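Local coordinates for protein phenol hydroxylase component phL (Pseudomonas stutzeri, PDB 3U52) that probably serves as the beta subunit, which lacks the diiron centre, of a multicomponent bacterial monooxygenase that hydroxylates phenol, at residues P125-E130 against Y166-A171. Residues are numbered along the deposited sequence; the frame is centred on the assembly and turned at random.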
loop_
_atom_site.group_PDB
_atom_site.type_symbol
_atom_site.label_atom_id
_atom_site.label_comp_id
_atom_site.label_asym_id
_atom_site.label_seq_id
_atom_site.Cartn_x
_atom_site.Cartn_y
_atom_site.Cartn_z
ATOM N N PRO D 125 -37.143 18.295 -3.481
ATOM C CA PRO D 125 -37.900 17.067 -3.805
ATOM C C PRO D 125 -37.295 16.179 -4.911
ATOM O O PRO D 125 -37.671 15.015 -5.039
ATOM C CB PRO D 125 -39.316 17.577 -4.152
ATOM C CG PRO D 125 -39.399 18.980 -3.505
ATOM C CD PRO D 125 -37.952 19.502 -3.681
ATOM N N LEU D 126 -36.334 16.702 -5.663
ATOM C CA LEU D 126 -35.521 15.891 -6.535
ATOM C C LEU D 126 -34.840 14.694 -5.844
ATOM O O LEU D 126 -34.480 13.757 -6.535
ATOM C CB LEU D 126 -34.449 16.742 -7.243
ATOM C CG LEU D 126 -34.924 17.876 -8.171
ATOM C CD1 LEU D 126 -33.705 18.539 -8.838
ATOM C CD2 LEU D 126 -35.823 17.297 -9.225
ATOM N N ARG D 127 -34.655 14.707 -4.514
ATOM C CA ARG D 127 -34.182 13.480 -3.856
ATOM C C ARG D 127 -35.068 12.279 -4.107
ATOM O O ARG D 127 -34.602 11.139 -4.043
ATOM C CB ARG D 127 -34.034 13.646 -2.345
ATOM C CG ARG D 127 -35.259 14.126 -1.595
ATOM C CD ARG D 127 -34.955 14.278 -0.117
ATOM N NE ARG D 127 -36.185 14.616 0.574
ATOM C CZ ARG D 127 -36.671 13.989 1.645
ATOM N NH1 ARG D 127 -35.988 13.017 2.240
ATOM N NH2 ARG D 127 -37.824 14.403 2.159
ATOM N N HIS D 128 -36.368 12.523 -4.335
ATOM C CA HIS D 128 -37.310 11.414 -4.573
ATOM C C HIS D 128 -37.131 10.825 -5.978
ATOM O O HIS D 128 -37.284 9.615 -6.243
ATOM C CB HIS D 128 -38.741 11.916 -4.337
ATOM C CG HIS D 128 -38.962 12.518 -2.982
ATOM N ND1 HIS D 128 -38.852 11.799 -1.808
ATOM C CD2 HIS D 128 -39.289 13.780 -2.615
ATOM C CE1 HIS D 128 -39.132 12.587 -0.785
ATOM N NE2 HIS D 128 -39.400 13.792 -1.256
ATOM N N VAL D 129 -36.719 11.677 -6.886
ATOM C CA VAL D 129 -36.410 11.278 -8.249
ATOM C C VAL D 129 -35.118 10.454 -8.223
ATOM O O VAL D 129 -35.023 9.400 -8.871
ATOM C CB VAL D 129 -36.278 12.535 -9.147
ATOM C CG1 VAL D 129 -35.835 12.186 -10.591
ATOM C CG2 VAL D 129 -37.621 13.301 -9.147
ATOM N N GLU D 130 -34.125 10.929 -7.446
ATOM C CA GLU D 130 -32.857 10.179 -7.248
ATOM C C GLU D 130 -33.147 8.782 -6.696
ATOM O O GLU D 130 -32.523 7.770 -7.105
ATOM C CB GLU D 130 -31.940 10.978 -6.290
ATOM C CG GLU D 130 -31.399 12.266 -6.930
ATOM C CD GLU D 130 -30.735 12.048 -8.306
ATOM O OE1 GLU D 130 -29.890 11.131 -8.404
ATOM O OE2 GLU D 130 -31.050 12.754 -9.318
ATOM N N TYR D 166 -26.969 14.214 -0.506
ATOM C CA TYR D 166 -26.615 15.645 -0.584
ATOM C C TYR D 166 -27.818 16.609 -0.623
ATOM O O TYR D 166 -27.814 17.614 0.098
ATOM C CB TYR D 166 -25.727 15.916 -1.794
ATOM C CG TYR D 166 -24.321 15.432 -1.547
ATOM C CD1 TYR D 166 -23.601 14.772 -2.534
ATOM C CD2 TYR D 166 -23.709 15.658 -0.322
ATOM C CE1 TYR D 166 -22.289 14.315 -2.289
ATOM C CE2 TYR D 166 -22.401 15.207 -0.059
ATOM C CZ TYR D 166 -21.710 14.538 -1.038
ATOM O OH TYR D 166 -20.425 14.110 -0.790
ATOM N N LEU D 167 -28.820 16.304 -1.455
ATOM C CA LEU D 167 -30.032 17.155 -1.573
ATOM C C LEU D 167 -30.787 17.169 -0.234
ATOM O O LEU D 167 -31.202 18.227 0.247
ATOM C CB LEU D 167 -30.931 16.690 -2.742
ATOM C CG LEU D 167 -30.495 16.896 -4.195
ATOM C CD1 LEU D 167 -31.303 15.989 -5.150
ATOM C CD2 LEU D 167 -30.560 18.364 -4.622
ATOM N N SER D 168 -30.941 16.002 0.383
ATOM C CA SER D 168 -31.408 15.902 1.763
ATOM C C SER D 168 -30.691 16.815 2.766
ATOM O O SER D 168 -31.319 17.463 3.629
ATOM C CB SER D 168 -31.289 14.472 2.239
ATOM O OG SER D 168 -32.057 13.644 1.402
ATOM N N ARG D 169 -29.359 16.837 2.696
ATOM C CA ARG D 169 -28.583 17.617 3.637
ATOM C C ARG D 169 -28.747 19.115 3.477
ATOM O O ARG D 169 -28.615 19.868 4.434
ATOM C CB ARG D 169 -27.110 17.259 3.500
ATOM C CG ARG D 169 -26.797 15.943 4.204
ATOM C CD ARG D 169 -25.445 16.117 4.799
ATOM N NE ARG D 169 -24.535 15.318 4.058
ATOM C CZ ARG D 169 -23.229 15.512 3.956
ATOM N NH1 ARG D 169 -22.608 16.569 4.491
ATOM N NH2 ARG D 169 -22.564 14.620 3.253
ATOM N N ILE D 170 -29.016 19.554 2.272
ATOM C CA ILE D 170 -29.351 20.960 2.064
ATOM C C ILE D 170 -30.572 21.306 2.918
ATOM O O ILE D 170 -30.599 22.332 3.609
ATOM C CB ILE D 170 -29.671 21.215 0.586
ATOM C CG1 ILE D 170 -28.381 21.096 -0.251
ATOM C CG2 ILE D 170 -30.379 22.557 0.433
ATOM C CD1 ILE D 170 -28.573 21.383 -1.705
ATOM N N ALA D 171 -31.580 20.435 2.909
ATOM C CA ALA D 171 -32.775 20.689 3.703
ATOM C C ALA D 171 -32.450 20.658 5.172
ATOM O O ALA D 171 -32.951 21.500 5.929
ATOM C CB ALA D 171 -33.846 19.702 3.374
#
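Ser168 OG is hydrogen-bonded to the carbonyl O of Gly164, one turn back in its own helix, and meets Arg127 through a methylene: Arg127 CD lies 3.3 Å from Ser168 OG, with no hydrogen bond between the two residues. The arginine owes this course to a CG set between backbone N and carbonyl carbon (chi1 55°), followed by an extended chain that runs past the serine. His128 CE1 covers one face of the Arg127 guanidinium from 3.5 Å above its plane, displaced from the centre. Outside the two segments, Arg127 NH2 forms a salt bridge to an acidic side chain on the chain of another protein. The apolar half of the contact is carried mainly by one methyl, Leu167 CD1, which packs against the backbone at Leu126 and Arg127. Its closest partner across the contact is Arg127 N at 3.6 Å; Leu126 CB is 3.9 Å away. Consecutive helices 126-143 and 147-175 here form an antiparallel helical hairpin within the ferritin-like, all-helical fold of the hydroxylase family; the N-to-C directions of the two short segments make an angle of 158°, and their axes approach to 9.7 Å. The backbones come nearest at Arg127 and Leu167, whose CA atoms are 6.0 Å apart. One turn on, the bent Glu130 chain crosses Leu167 at about a right angle, with Glu130 CG 4.1 Å from Leu167 CD1. The buried Glu130 carboxylate is held by a salt bridge from OE1 to Arg160 and a hydrogen bond between OE2 and the hydroxyl of Tyr227, a xenon-pocket residue.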